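PDB 4XBZ: EvdO1 from Micromonospora carbonacea, which probably catalyses an oxidative cyclization in orthosomycin biosynthesis as a metal-dependent oxygenase of the phytanoyl-CoA dioxygenase family. Local coordinates for residues A78-A83 with D144-K149; P125-I130 with F259-A264; D206-T211 with L241-A246; E276-K281 with L312-D317. All blocks are in the same frame, centred on the assembly; numbering follows the deposited sequence.

Contact 1 (A78-A83 with D144-K149)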
loop_
_atom_site.group_PDB
_atom_site.type_symbol
_atom_site.label_atom_id
_atom_site.label_comp_id
_atom_site.label_asym_id
_atom_site.label_seq_id
_atom_site.Cartn_x
_atom_site.Cartn_y
_atom_site.Cartn_z
ATOM N N ALA A 78 -19.766 27.986 6.739
ATOM C CA ALA A 78 -20.181 28.130 8.123
ATOM C C ALA A 78 -18.988 28.151 9.074
ATOM O O ALA A 78 -18.953 28.944 10.003
ATOM C CB ALA A 78 -21.135 27.017 8.497
ATOM N N LEU A 79 -17.999 27.295 8.834
ATOM C CA LEU A 79 -16.845 27.222 9.728
ATOM C C LEU A 79 -15.964 28.445 9.593
ATOM O O LEU A 79 -15.429 28.961 10.577
ATOM C CB LEU A 79 -16.030 25.958 9.456
ATOM C CG LEU A 79 -16.699 24.696 9.998
ATOM C CD1 LEU A 79 -16.226 23.470 9.256
ATOM C CD2 LEU A 79 -16.413 24.589 11.494
ATOM N N ILE A 80 -15.810 28.908 8.365
ATOM C CA ILE A 80 -14.979 30.072 8.120
ATOM C C ILE A 80 -15.647 31.278 8.764
ATOM O O ILE A 80 -14.984 32.077 9.416
ATOM C CB ILE A 80 -14.740 30.312 6.609
ATOM C CG1 ILE A 80 -13.815 29.228 6.044
ATOM C CG2 ILE A 80 -14.144 31.687 6.383
ATOM C CD1 ILE A 80 -13.558 29.343 4.529
ATOM N N ASP A 81 -16.966 31.378 8.609
ATOM C CA ASP A 81 -17.720 32.500 9.177
ATOM C C ASP A 81 -17.543 32.525 10.700
ATOM O O ASP A 81 -17.368 33.590 11.303
ATOM C CB ASP A 81 -19.208 32.409 8.785
ATOM C CG ASP A 81 -20.021 33.616 9.248
ATOM O OD1 ASP A 81 -19.470 34.738 9.330
ATOM O OD2 ASP A 81 -21.227 33.444 9.526
ATOM N N ARG A 82 -17.541 31.339 11.307
ATOM C CA ARG A 82 -17.342 31.207 12.747
ATOM C C ARG A 82 -15.976 31.718 13.184
ATOM O O ARG A 82 -15.864 32.429 14.185
ATOM C CB ARG A 82 -17.512 29.748 13.165
ATOM C CG ARG A 82 -16.893 29.390 14.509
ATOM C CD ARG A 82 -17.089 27.907 14.807
ATOM N NE ARG A 82 -16.634 27.551 16.144
ATOM C CZ ARG A 82 -16.758 26.336 16.668
ATOM N NH1 ARG A 82 -17.331 25.358 15.965
ATOM N NH2 ARG A 82 -16.310 26.100 17.894
ATOM N N ALA A 83 -14.941 31.371 12.425
ATOM C CA ALA A 83 -13.586 31.750 12.792
ATOM C C ALA A 83 -13.430 33.262 12.820
ATOM O O ALA A 83 -12.789 33.805 13.716
ATOM C CB ALA A 83 -12.579 31.130 11.838
ATOM N N ASP A 144 -7.444 15.841 10.815
ATOM C CA ASP A 144 -8.568 16.246 9.978
ATOM C C ASP A 144 -8.745 17.764 10.111
ATOM O O ASP A 144 -8.757 18.314 11.214
ATOM C CB ASP A 144 -9.857 15.471 10.336
ATOM C CG ASP A 144 -10.588 16.025 11.574
ATOM O OD1 ASP A 144 -11.341 17.014 11.426
ATOM O OD2 ASP A 144 -10.440 15.457 12.688
ATOM N N SER A 145 -8.860 18.450 8.983
ATOM C CA SER A 145 -8.881 19.911 9.012
ATOM C C SER A 145 -9.396 20.497 7.712
ATOM O O SER A 145 -9.534 19.792 6.722
ATOM C CB SER A 145 -7.474 20.462 9.292
ATOM O OG SER A 145 -6.552 20.050 8.293
ATOM N N MET A 146 -9.672 21.795 7.723
ATOM C CA MET A 146 -9.922 22.501 6.489
ATOM C C MET A 146 -8.892 23.598 6.335
ATOM O O MET A 146 -8.592 24.326 7.292
ATOM C CB MET A 146 -11.328 23.068 6.446
ATOM C CG MET A 146 -11.697 23.619 5.080
ATOM S SD MET A 146 -13.386 24.238 5.042
ATOM C CE MET A 146 -13.264 25.549 6.247
ATOM N N VAL A 147 -8.330 23.689 5.131
ATOM C CA VAL A 147 -7.384 24.746 4.785
ATOM C C VAL A 147 -7.977 25.610 3.685
ATOM O O VAL A 147 -8.640 25.110 2.767
ATOM C CB VAL A 147 -6.023 24.180 4.333
ATOM C CG1 VAL A 147 -5.050 25.308 3.989
ATOM C CG2 VAL A 147 -5.428 23.289 5.415
ATOM N N PHE A 148 -7.738 26.912 3.782
ATOM C CA PHE A 148 -8.292 27.885 2.839
ATOM C C PHE A 148 -7.374 29.088 2.844
ATOM O O PHE A 148 -6.755 29.388 3.863
ATOM C CB PHE A 148 -9.714 28.279 3.237
ATOM C CG PHE A 148 -9.845 28.613 4.698
ATOM C CD1 PHE A 148 -9.987 27.602 5.646
ATOM C CD2 PHE A 148 -9.769 29.929 5.130
ATOM C CE1 PHE A 148 -10.070 27.899 7.004
ATOM C CE2 PHE A 148 -9.853 30.234 6.479
ATOM C CZ PHE A 148 -10.001 29.216 7.419
ATOM N N LYS A 149 -7.258 29.791 1.727
ATOM C CA LYS A 149 -6.386 30.950 1.762
ATOM C C LYS A 149 -7.148 32.261 1.774
ATOM O O LYS A 149 -8.376 32.299 1.673
ATOM C CB LYS A 149 -5.399 30.916 0.600
ATOM C CG LYS A 149 -5.990 30.531 -0.710
ATOM C CD LYS A 149 -4.884 30.138 -1.684
ATOM C CE LYS A 149 -3.943 29.123 -1.058
ATOM N NZ LYS A 149 -3.051 28.498 -2.057
#
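The carbonyl oxygen of Leu79 accepts the N-H of Ala83 at 3.1 Å (Leu79 O to Ala83 N), a helical turn that carries Leu79 and Ile80 against Met146 and Phe148. The contact lays helix 66-86 over the larger sheet of the double-stranded beta-helix fold, where strand 139-147 runs between strands 105-109 and 256-263. All four touching side chains are buried and apolar. Ile80 does most of the work: its CG1 stands 3.9 Å from the centroid of the Phe148 ring and only 4° off the ring normal, a CH-pi contact squarely over the face. With chi2 at 178° the side chain is extended, and CD1 slides back over the root of the ring, 3.8 Å from Phe148 CG. Met146 comes in from the strand at about a right angle to Ile80. Its chain is straight as far as SD and bends at chi3 (62°), which lifts CE to 3.7 Å from Ile80 CG1. An alanine in place of Phe148 would probably open a gap beneath the helix, with Ile80 CG1 and CD1 deprived of the ring face they rest on. Ile80 and Phe148 both also touch Arg255, and Leu79 reaches Ile108 on the neighbouring strand. On the Leu79 side the methionine methyl makes a looser approach, Met146 CE lying 4.3 Å from Leu79 CB.

Contact 2 (P125-I130 with F259-A264); sequences PLLLRI and FEYRPA
Helix 125-134 packs on the larger sheet of the double-stranded beta-helix, and here Leu127 and Leu128 meet Phe259 and Tyr261 of strand 256-263. The axes of the two segments pass 11.5 Å apart at 36°, so the space between them is spanned by side chains alone. Phe259 and Tyr261, two residues apart, both point toward the helix. Leu127 carries its CG anti to the backbone N (chi1 175°), which directs CD2 between the two aromatics: it lies at the edge of the Phe259 ring, near its plane, 3.7 Å from CD2 of Phe259, and also 3.6 Å from Tyr261 OH. The phenol oxygen thus abuts leucine methyls, for Leu128 CD2 comes within 4.1 Å of it on crossing the tyrosine at about a right angle. Leu127 also packs on Ala181 and Ile183 of the adjacent strand 179-184, and Leu128 on Leu285 and Ile289 of helix 275-293. Glu260 and Arg262 leave the strand on the other face and form a salt bridge. There the arginine also donates to the carbonyls of Ala163 and Gly164, just past the metal ligand Asp162. Arg262 NE lies 2.6 Å from Glu260 OE1, meeting that oxygen from above the carboxylate plane.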
loop_
_atom_site.group_PDB
_atom_site.type_symbol
_atom_site.label_atom_id
_atom_site.label_comp_id
_atom_site.label_asym_id
_atom_site.label_seq_id
_atom_site.Cartn_x
_atom_site.Cartn_y
_atom_site.Cartn_z
ATOM N N PRO A 125 -17.643 6.007 1.668
ATOM C CA PRO A 125 -17.229 4.639 1.334
ATOM C C PRO A 125 -16.296 4.542 0.120
ATOM O O PRO A 125 -15.486 3.616 0.089
ATOM C CB PRO A 125 -18.561 3.933 1.056
ATOM C CG PRO A 125 -19.473 5.035 0.592
ATOM C CD PRO A 125 -19.068 6.243 1.369
ATOM N N LEU A 126 -16.385 5.463 -0.845
ATOM C CA LEU A 126 -15.445 5.446 -1.964
ATOM C C LEU A 126 -14.073 5.930 -1.491
ATOM O O LEU A 126 -13.033 5.349 -1.836
ATOM C CB LEU A 126 -15.945 6.301 -3.135
ATOM C CG LEU A 126 -17.180 5.795 -3.891
ATOM C CD1 LEU A 126 -17.428 6.585 -5.182
ATOM C CD2 LEU A 126 -17.100 4.294 -4.178
ATOM N N LEU A 127 -14.077 6.993 -0.690
ATOM C CA LEU A 127 -12.848 7.488 -0.074
ATOM C C LEU A 127 -12.145 6.383 0.741
ATOM O O LEU A 127 -10.963 6.082 0.522
ATOM C CB LEU A 127 -13.156 8.702 0.806
ATOM C CG LEU A 127 -12.036 9.318 1.643
ATOM C CD1 LEU A 127 -10.814 9.626 0.801
ATOM C CD2 LEU A 127 -12.523 10.587 2.379
ATOM N N LEU A 128 -12.884 5.763 1.655
ATOM C CA LEU A 128 -12.322 4.742 2.548
ATOM C C LEU A 128 -11.901 3.431 1.839
ATOM O O LEU A 128 -10.908 2.811 2.220
ATOM C CB LEU A 128 -13.321 4.430 3.650
ATOM C CG LEU A 128 -13.648 5.600 4.569
ATOM C CD1 LEU A 128 -14.801 5.218 5.488
ATOM C CD2 LEU A 128 -12.418 5.992 5.385
ATOM N N ARG A 129 -12.631 3.027 0.801
ATOM C CA ARG A 129 -12.230 1.840 0.052
ATOM C C ARG A 129 -10.950 2.087 -0.735
ATOM O O ARG A 129 -10.159 1.153 -0.937
ATOM C CB ARG A 129 -13.347 1.361 -0.885
ATOM C CG ARG A 129 -14.372 0.494 -0.155
ATOM C CD ARG A 129 -15.187 -0.391 -1.094
ATOM N NE ARG A 129 -16.354 0.289 -1.650
ATOM C CZ ARG A 129 -17.467 0.554 -0.966
ATOM N NH1 ARG A 129 -17.569 0.217 0.317
ATOM N NH2 ARG A 129 -18.481 1.170 -1.565
ATOM N N ILE A 130 -10.747 3.328 -1.179
ATOM C CA ILE A 130 -9.494 3.688 -1.831
ATOM C C ILE A 130 -8.366 3.676 -0.813
ATOM O O ILE A 130 -7.317 3.069 -1.055
ATOM C CB ILE A 130 -9.538 5.073 -2.486
ATOM C CG1 ILE A 130 -10.473 5.074 -3.695
ATOM C CG2 ILE A 130 -8.126 5.495 -2.888
ATOM C CD1 ILE A 130 -10.835 6.477 -4.166
ATOM N N PHE A 259 -8.050 15.117 5.119
ATOM C CA PHE A 259 -8.001 13.944 5.991
ATOM C C PHE A 259 -6.672 13.196 5.829
ATOM O O PHE A 259 -6.409 12.690 4.739
ATOM C CB PHE A 259 -9.130 12.974 5.649
ATOM C CG PHE A 259 -10.508 13.530 5.810
ATOM C CD1 PHE A 259 -10.763 14.603 6.659
ATOM C CD2 PHE A 259 -11.572 12.938 5.140
ATOM C CE1 PHE A 259 -12.054 15.087 6.802
ATOM C CE2 PHE A 259 -12.858 13.417 5.275
ATOM C CZ PHE A 259 -13.106 14.489 6.104
ATOM N N GLU A 260 -5.846 13.105 6.875
ATOM C CA GLU A 260 -4.709 12.166 6.844
ATOM C C GLU A 260 -5.075 10.783 7.389
ATOM O O GLU A 260 -5.917 10.644 8.276
ATOM C CB GLU A 260 -3.495 12.675 7.623
ATOM C CG GLU A 260 -2.225 11.841 7.331
ATOM C CD GLU A 260 -1.118 11.983 8.389
ATOM O OE1 GLU A 260 -1.229 11.381 9.493
ATOM O OE2 GLU A 260 -0.123 12.683 8.111
ATOM N N TYR A 261 -4.438 9.764 6.826
ATOM C CA TYR A 261 -4.595 8.391 7.271
ATOM C C TYR A 261 -3.221 7.778 7.475
ATOM O O TYR A 261 -2.286 8.144 6.772
ATOM C CB TYR A 261 -5.391 7.583 6.254
ATOM C CG TYR A 261 -6.776 8.124 5.993
ATOM C CD1 TYR A 261 -6.994 9.066 4.997
ATOM C CD2 TYR A 261 -7.867 7.705 6.757
ATOM C CE1 TYR A 261 -8.256 9.566 4.743
ATOM C CE2 TYR A 261 -9.137 8.204 6.520
ATOM C CZ TYR A 261 -9.324 9.139 5.509
ATOM O OH TYR A 261 -10.578 9.644 5.265
ATOM N N ARG A 262 -3.099 6.882 8.455
ATOM C CA ARG A 262 -1.897 6.068 8.649
ATOM C C ARG A 262 -2.286 4.628 9.004
ATOM O O ARG A 262 -3.411 4.374 9.436
ATOM C CB ARG A 262 -1.012 6.643 9.758
ATOM C CG ARG A 262 -0.525 8.039 9.514
ATOM C CD ARG A 262 0.410 8.545 10.622
ATOM N NE ARG A 262 0.727 9.957 10.419
ATOM C CZ ARG A 262 1.952 10.481 10.417
ATOM N NH1 ARG A 262 3.023 9.718 10.636
ATOM N NH2 ARG A 262 2.103 11.786 10.201
ATOM N N PRO A 263 -1.361 3.674 8.831
ATOM C CA PRO A 263 -1.695 2.317 9.289
ATOM C C PRO A 263 -1.655 2.208 10.812
ATOM O O PRO A 263 -0.768 2.795 11.431
ATOM C CB PRO A 263 -0.606 1.448 8.637
ATOM C CG PRO A 263 -0.100 2.285 7.472
ATOM C CD PRO A 263 -0.137 3.689 8.011
ATOM N N ALA A 264 -2.608 1.491 11.405
ATOM C CA ALA A 264 -2.612 1.278 12.861
ATOM C C ALA A 264 -1.326 0.634 13.386
ATOM O O ALA A 264 -0.807 1.037 14.434
ATOM C CB ALA A 264 -3.815 0.433 13.280
#

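Contact 3 (D206-T211 with L241-A246). With NI (nickel (II) ion), chain I.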
loop_
_atom_site.group_PDB
_atom_site.type_symbol
_atom_site.label_atom_id
_atom_site.label_comp_id
_atom_site.label_asym_id
_atom_site.label_seq_id
_atom_site.Cartn_x
_atom_site.Cartn_y
_atom_site.Cartn_z
ATOM N N ASP A 206 19.285 14.048 1.950
ATOM C CA ASP A 206 20.246 14.975 1.338
ATOM C C ASP A 206 19.689 15.597 0.071
ATOM O O ASP A 206 19.704 16.820 -0.104
ATOM C CB ASP A 206 21.555 14.268 1.000
ATOM C CG ASP A 206 21.884 13.167 1.978
ATOM O OD1 ASP A 206 21.573 13.337 3.183
ATOM O OD2 ASP A 206 22.416 12.119 1.534
ATOM N N ARG A 207 19.220 14.743 -0.828
ATOM C CA ARG A 207 18.631 15.207 -2.061
ATOM C C ARG A 207 17.410 16.095 -1.784
ATOM O O ARG A 207 17.262 17.154 -2.387
ATOM C CB ARG A 207 18.248 14.020 -2.952
ATOM C CG ARG A 207 17.737 14.441 -4.312
ATOM C CD ARG A 207 17.510 13.275 -5.246
ATOM N NE ARG A 207 16.916 13.760 -6.487
ATOM C CZ ARG A 207 16.742 13.036 -7.585
ATOM N NH1 ARG A 207 17.125 11.767 -7.617
ATOM N NH2 ARG A 207 16.181 13.589 -8.654
ATOM N N LEU A 208 16.538 15.665 -0.874
ATOM C CA LEU A 208 15.331 16.432 -0.591
ATOM C C LEU A 208 15.639 17.816 -0.007
ATOM O O LEU A 208 15.117 18.825 -0.477
ATOM C CB LEU A 208 14.412 15.688 0.373
ATOM C CG LEU A 208 13.081 16.446 0.404
ATOM C CD1 LEU A 208 12.041 15.776 -0.510
ATOM C CD2 LEU A 208 12.575 16.650 1.816
ATOM N N THR A 209 16.472 17.832 1.029
ATOM C CA THR A 209 16.926 19.049 1.697
ATOM C C THR A 209 17.636 20.027 0.757
ATOM O O THR A 209 17.364 21.236 0.780
ATOM C CB THR A 209 17.871 18.694 2.860
ATOM O OG1 THR A 209 17.096 18.195 3.953
ATOM C CG2 THR A 209 18.659 19.909 3.322
ATOM N N ALA A 210 18.544 19.500 -0.062
ATOM C CA ALA A 210 19.231 20.301 -1.070
ATOM C C ALA A 210 18.251 20.869 -2.090
ATOM O O ALA A 210 18.240 22.080 -2.341
ATOM C CB ALA A 210 20.294 19.479 -1.778
ATOM N N THR A 211 17.434 19.996 -2.675
ATOM C CA THR A 211 16.503 20.408 -3.721
ATOM C C THR A 211 15.469 21.421 -3.215
ATOM O O THR A 211 15.173 22.403 -3.904
ATOM C CB THR A 211 15.782 19.189 -4.338
ATOM O OG1 THR A 211 16.757 18.271 -4.827
ATOM C CG2 THR A 211 14.899 19.611 -5.500
ATOM N N LEU A 241 5.536 12.366 1.926
ATOM C CA LEU A 241 6.949 12.476 1.563
ATOM C C LEU A 241 7.145 13.127 0.181
ATOM O O LEU A 241 8.276 13.425 -0.233
ATOM C CB LEU A 241 7.615 11.086 1.576
ATOM C CG LEU A 241 7.628 10.311 2.902
ATOM C CD1 LEU A 241 8.354 8.955 2.805
ATOM C CD2 LEU A 241 8.254 11.168 3.965
ATOM N N THR A 242 6.051 13.316 -0.555
ATOM C CA THR A 242 6.147 14.017 -1.829
ATOM C C THR A 242 6.330 15.504 -1.578
ATOM O O THR A 242 5.509 16.131 -0.911
ATOM C CB THR A 242 4.918 13.803 -2.714
ATOM O OG1 THR A 242 4.671 12.399 -2.859
ATOM C CG2 THR A 242 5.143 14.438 -4.090
ATOM N N LEU A 243 7.422 16.049 -2.103
ATOM C CA LEU A 243 7.695 17.481 -2.044
ATOM C C LEU A 243 6.601 18.262 -2.769
ATOM O O LEU A 243 6.278 17.962 -3.919
ATOM C CB LEU A 243 9.068 17.790 -2.649
ATOM C CG LEU A 243 9.633 19.164 -2.285
ATOM C CD1 LEU A 243 9.863 19.249 -0.788
ATOM C CD2 LEU A 243 10.925 19.451 -3.042
ATOM N N HIS A 244 6.007 19.239 -2.082
ATOM C CA HIS A 244 4.996 20.088 -2.719
ATOM C C HIS A 244 5.009 21.534 -2.230
ATOM O O HIS A 244 5.627 21.862 -1.217
ATOM C CB HIS A 244 3.588 19.506 -2.533
ATOM C CG HIS A 244 3.219 19.239 -1.109
ATOM N ND1 HIS A 244 3.819 18.250 -0.359
ATOM C CD2 HIS A 244 2.299 19.818 -0.303
ATOM C CE1 HIS A 244 3.292 18.237 0.851
ATOM N NE2 HIS A 244 2.363 19.174 0.908
ATOM N N GLY A 245 4.302 22.387 -2.967
ATOM C CA GLY A 245 4.283 23.815 -2.699
ATOM C C GLY A 245 3.331 24.544 -3.629
ATOM O O GLY A 245 2.691 23.942 -4.499
ATOM N N ALA A 246 3.232 25.852 -3.457
ATOM C CA ALA A 246 2.280 26.629 -4.242
ATOM C C ALA A 246 2.807 28.038 -4.427
ATOM O O ALA A 246 3.551 28.527 -3.577
ATOM C CB ALA A 246 0.904 26.636 -3.567
HETATM NI NI NI I . 1.618 20.215 2.858
#
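Leu243 reaches out to Leu208 of helix 205-217, and its CB already lies 4.2 Å from Leu208 CD1. CG stands anti to the backbone N (chi1 -163°), which extends the chain toward the helix and brings CD1 at the tip to the same methyl, 4.1 Å from Leu208 CD1. One methyl of the helix leucine therefore covers both the base and the end of its partner. That methyl also faces the loop backbone, 4.4 Å from Leu241 O, the carbonyl that takes a hydrogen bond from Arg161 NE. Beyond this contact Leu243 rests on Trp159 and Ile197. The next residue, His244, points the other way, into the metal site of the double-stranded beta-helix. It is the distal histidine of the HXD...H facial triad, which it completes with His160 and Asp162. His244 NE2 binds the nickel ion at 2.3 Å. Across the ring, His244 ND1 donates to Thr242 O at 2.8 Å with an N-H...O angle of 160°; the carbonyl oxygen sits close to the imidazole plane, which fixes the rotation of the ring. On the helix, Arg207 forms a salt bridge with Glu310 of the second subunit. The carbonyl oxygen of Arg207 is gripped twice by Thr211 of the same chain, by the backbone N at 2.9 Å and by OG1, which donates to Arg207 O at 2.7 Å from the opposite face of the carbonyl plane.

Contact 4 (E276-K281 with L312-D317)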
loop_
_atom_site.group_PDB
_atom_site.type_symbol
_atom_site.label_atom_id
_atom_site.label_comp_id
_atom_site.label_asym_id
_atom_site.label_seq_id
_atom_site.Cartn_x
_atom_site.Cartn_y
_atom_site.Cartn_z
ATOM N N GLU A 276 -3.098 4.648 22.909
ATOM C CA GLU A 276 -4.521 4.894 23.159
ATOM C C GLU A 276 -5.237 5.593 21.991
ATOM O O GLU A 276 -6.412 5.333 21.715
ATOM C CB GLU A 276 -4.663 5.737 24.440
ATOM C CG GLU A 276 -6.084 6.076 24.869
ATOM C CD GLU A 276 -6.121 7.093 26.015
ATOM O OE1 GLU A 276 -5.178 7.907 26.135
ATOM O OE2 GLU A 276 -7.089 7.069 26.800
ATOM N N TYR A 277 -4.520 6.486 21.315
ATOM C CA TYR A 277 -5.069 7.232 20.182
ATOM C C TYR A 277 -5.723 6.314 19.150
ATOM O O TYR A 277 -6.805 6.620 18.663
ATOM C CB TYR A 277 -3.968 8.070 19.532
ATOM C CG TYR A 277 -4.396 8.978 18.382
ATOM C CD1 TYR A 277 -5.098 10.171 18.625
ATOM C CD2 TYR A 277 -4.051 8.674 17.061
ATOM C CE1 TYR A 277 -5.460 11.006 17.594
ATOM C CE2 TYR A 277 -4.405 9.519 16.011
ATOM C CZ TYR A 277 -5.107 10.682 16.287
ATOM O OH TYR A 277 -5.472 11.511 15.258
ATOM N N ILE A 278 -5.081 5.179 18.862
ATOM C CA ILE A 278 -5.546 4.260 17.826
ATOM C C ILE A 278 -6.995 3.811 18.039
ATOM O O ILE A 278 -7.828 3.921 17.140
ATOM C CB ILE A 278 -4.631 3.005 17.748
ATOM C CG1 ILE A 278 -3.177 3.409 17.474
ATOM C CG2 ILE A 278 -5.151 2.013 16.706
ATOM C CD1 ILE A 278 -2.235 2.256 17.323
ATOM N N GLY A 279 -7.296 3.308 19.234
ATOM C CA GLY A 279 -8.642 2.856 19.529
ATOM C C GLY A 279 -9.678 3.962 19.418
ATOM O O GLY A 279 -10.789 3.728 18.941
ATOM N N LEU A 280 -9.312 5.171 19.848
ATOM C CA LEU A 280 -10.244 6.293 19.838
ATOM C C LEU A 280 -10.574 6.716 18.402
ATOM O O LEU A 280 -11.742 6.967 18.069
ATOM C CB LEU A 280 -9.677 7.468 20.648
ATOM C CG LEU A 280 -9.405 7.094 22.114
ATOM C CD1 LEU A 280 -8.591 8.152 22.863
ATOM C CD2 LEU A 280 -10.703 6.796 22.839
ATOM N N LYS A 281 -9.558 6.773 17.540
ATOM C CA LYS A 281 -9.806 7.169 16.162
ATOM C C LYS A 281 -10.558 6.086 15.398
ATOM O O LYS A 281 -11.341 6.397 14.498
ATOM C CB LYS A 281 -8.502 7.535 15.452
ATOM C CG LYS A 281 -7.787 8.706 16.093
ATOM C CD LYS A 281 -8.766 9.846 16.473
ATOM C CE LYS A 281 -9.471 10.471 15.245
ATOM N NZ LYS A 281 -8.643 11.500 14.529
ATOM N N LEU A 312 -5.448 -5.628 16.427
ATOM C CA LEU A 312 -5.401 -4.182 16.263
ATOM C C LEU A 312 -6.793 -3.547 16.310
ATOM O O LEU A 312 -6.951 -2.369 15.998
ATOM C CB LEU A 312 -4.718 -3.830 14.949
ATOM C CG LEU A 312 -3.221 -4.107 14.860
ATOM C CD1 LEU A 312 -2.841 -4.309 13.414
ATOM C CD2 LEU A 312 -2.454 -2.955 15.449
ATOM N N ARG A 313 -7.807 -4.326 16.666
ATOM C CA ARG A 313 -9.084 -3.727 17.010
ATOM C C ARG A 313 -8.988 -3.275 18.458
ATOM O O ARG A 313 -8.663 -4.060 19.348
ATOM C CB ARG A 313 -10.228 -4.701 16.782
ATOM C CG ARG A 313 -10.291 -5.126 15.337
ATOM C CD ARG A 313 -11.127 -6.365 15.130
ATOM N NE ARG A 313 -11.148 -6.732 13.717
ATOM C CZ ARG A 313 -12.248 -6.815 12.975
ATOM N NH1 ARG A 313 -13.442 -6.584 13.516
ATOM N NH2 ARG A 313 -12.155 -7.143 11.692
ATOM N N HIS A 314 -9.217 -1.988 18.679
ATOM C CA HIS A 314 -9.020 -1.378 19.983
ATOM C C HIS A 314 -10.194 -0.480 20.343
ATOM O O HIS A 314 -10.175 0.216 21.355
ATOM C CB HIS A 314 -7.722 -0.577 19.997
ATOM C CG HIS A 314 -6.493 -1.419 19.874
ATOM N ND1 HIS A 314 -6.167 -2.395 20.793
ATOM C CD2 HIS A 314 -5.507 -1.430 18.947
ATOM C CE1 HIS A 314 -5.038 -2.977 20.430
ATOM N NE2 HIS A 314 -4.615 -2.407 19.315
ATOM N N TRP A 315 -11.232 -0.523 19.520
ATOM C CA TRP A 315 -12.351 0.389 19.673
ATOM C C TRP A 315 -13.337 -0.063 20.737
ATOM O O TRP A 315 -14.470 0.410 20.784
ATOM C CB TRP A 315 -13.074 0.562 18.348
ATOM C CG TRP A 315 -13.733 -0.684 17.798
ATOM C CD1 TRP A 315 -14.861 -1.296 18.270
ATOM C CD2 TRP A 315 -13.333 -1.425 16.638
ATOM N NE1 TRP A 315 -15.172 -2.378 17.489
ATOM C CE2 TRP A 315 -14.252 -2.478 16.478
ATOM C CE3 TRP A 315 -12.287 -1.298 15.720
ATOM C CZ2 TRP A 315 -14.155 -3.402 15.439
ATOM C CZ3 TRP A 315 -12.194 -2.210 14.696
ATOM C CH2 TRP A 315 -13.121 -3.253 14.562
ATOM N N VAL A 316 -12.910 -0.986 21.583
ATOM C CA VAL A 316 -13.698 -1.348 22.746
ATOM C C VAL A 316 -12.861 -1.126 24.003
ATOM O O VAL A 316 -13.355 -1.281 25.115
ATOM C CB VAL A 316 -14.187 -2.816 22.672
ATOM C CG1 VAL A 316 -14.926 -3.066 21.353
ATOM C CG2 VAL A 316 -13.017 -3.783 22.837
ATOM N N ASP A 317 -11.595 -0.755 23.811
ATOM C CA ASP A 317 -10.640 -0.563 24.912
ATOM C C ASP A 317 -11.013 0.578 25.841
ATOM O O ASP A 317 -10.592 0.615 26.999
ATOM C CB ASP A 317 -9.236 -0.294 24.377
ATOM C CG ASP A 317 -8.588 -1.520 23.783
ATOM O OD1 ASP A 317 -9.312 -2.501 23.489
ATOM O OD2 ASP A 317 -7.350 -1.490 23.603
#
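His314 lies against Gly279, its CB 3.6 Å from the glycine CA, where the loop after helix 275-293 folds back on the first turns of that helix. The backbones come very close, with the CA atoms of Gly279 and His314 4.3 Å apart. Gly279 has no side chain to hold them apart, and on this backbone a beta carbon would fall too close to His314 O. That oxygen instead receives a CA-H...O contact from Gly279 CA at 3.6 Å and the backbone N-H of Asp317. The next loop residue continues the packing, Trp315 CA lying 3.8 Å from Gly279 O. On the other flank Ile278 CG2 meets the edge of the imidazole, 4.1 Å from His314 CD2. Across the ring from CD2, His314 ND1 donates to Asp317 OD2 at 3.2 Å, a bent bond of 136° that approaches from above the carboxylate plane. An alanine at His314 would probably leave Asp317 OD2 without this N-H and Ile278 CG2 without the imidazole edge it meets. The nearby carboxylate may also favour a protonated imidazole, which would add an electrostatic part to the turn, while Gly279 and Ile278 hold the loop by van der Waals packing and one CA-H...O contact, and Gln282 adds hydrogen bonds to Leu312 O and His314 N.

In the fold
From the N terminus, segment 78-83 waits 60 residues for 144-149, closing contact 1 and fixing helix 66-86 to the larger sheet. Segment 125-130 lies inside that loop but finds its partner only at 259-264, so contacts 1 and 2 cross; they meet at Asp144 and Phe259, on neighbouring strands. Contact 3 opens and closes within the loop of contact 2, joining helix 205-217 to the loop leading into strand 244-246 of the smaller sheet, which carries a nickel ligand. Contact 4 follows in series, folding the C-terminal loop onto helix 275-293. It touches contact 2 through Ala264, which packs on Ile278 and Leu312, whereas contacts 3 and 4 stay about 17 Å apart at their nearest atoms.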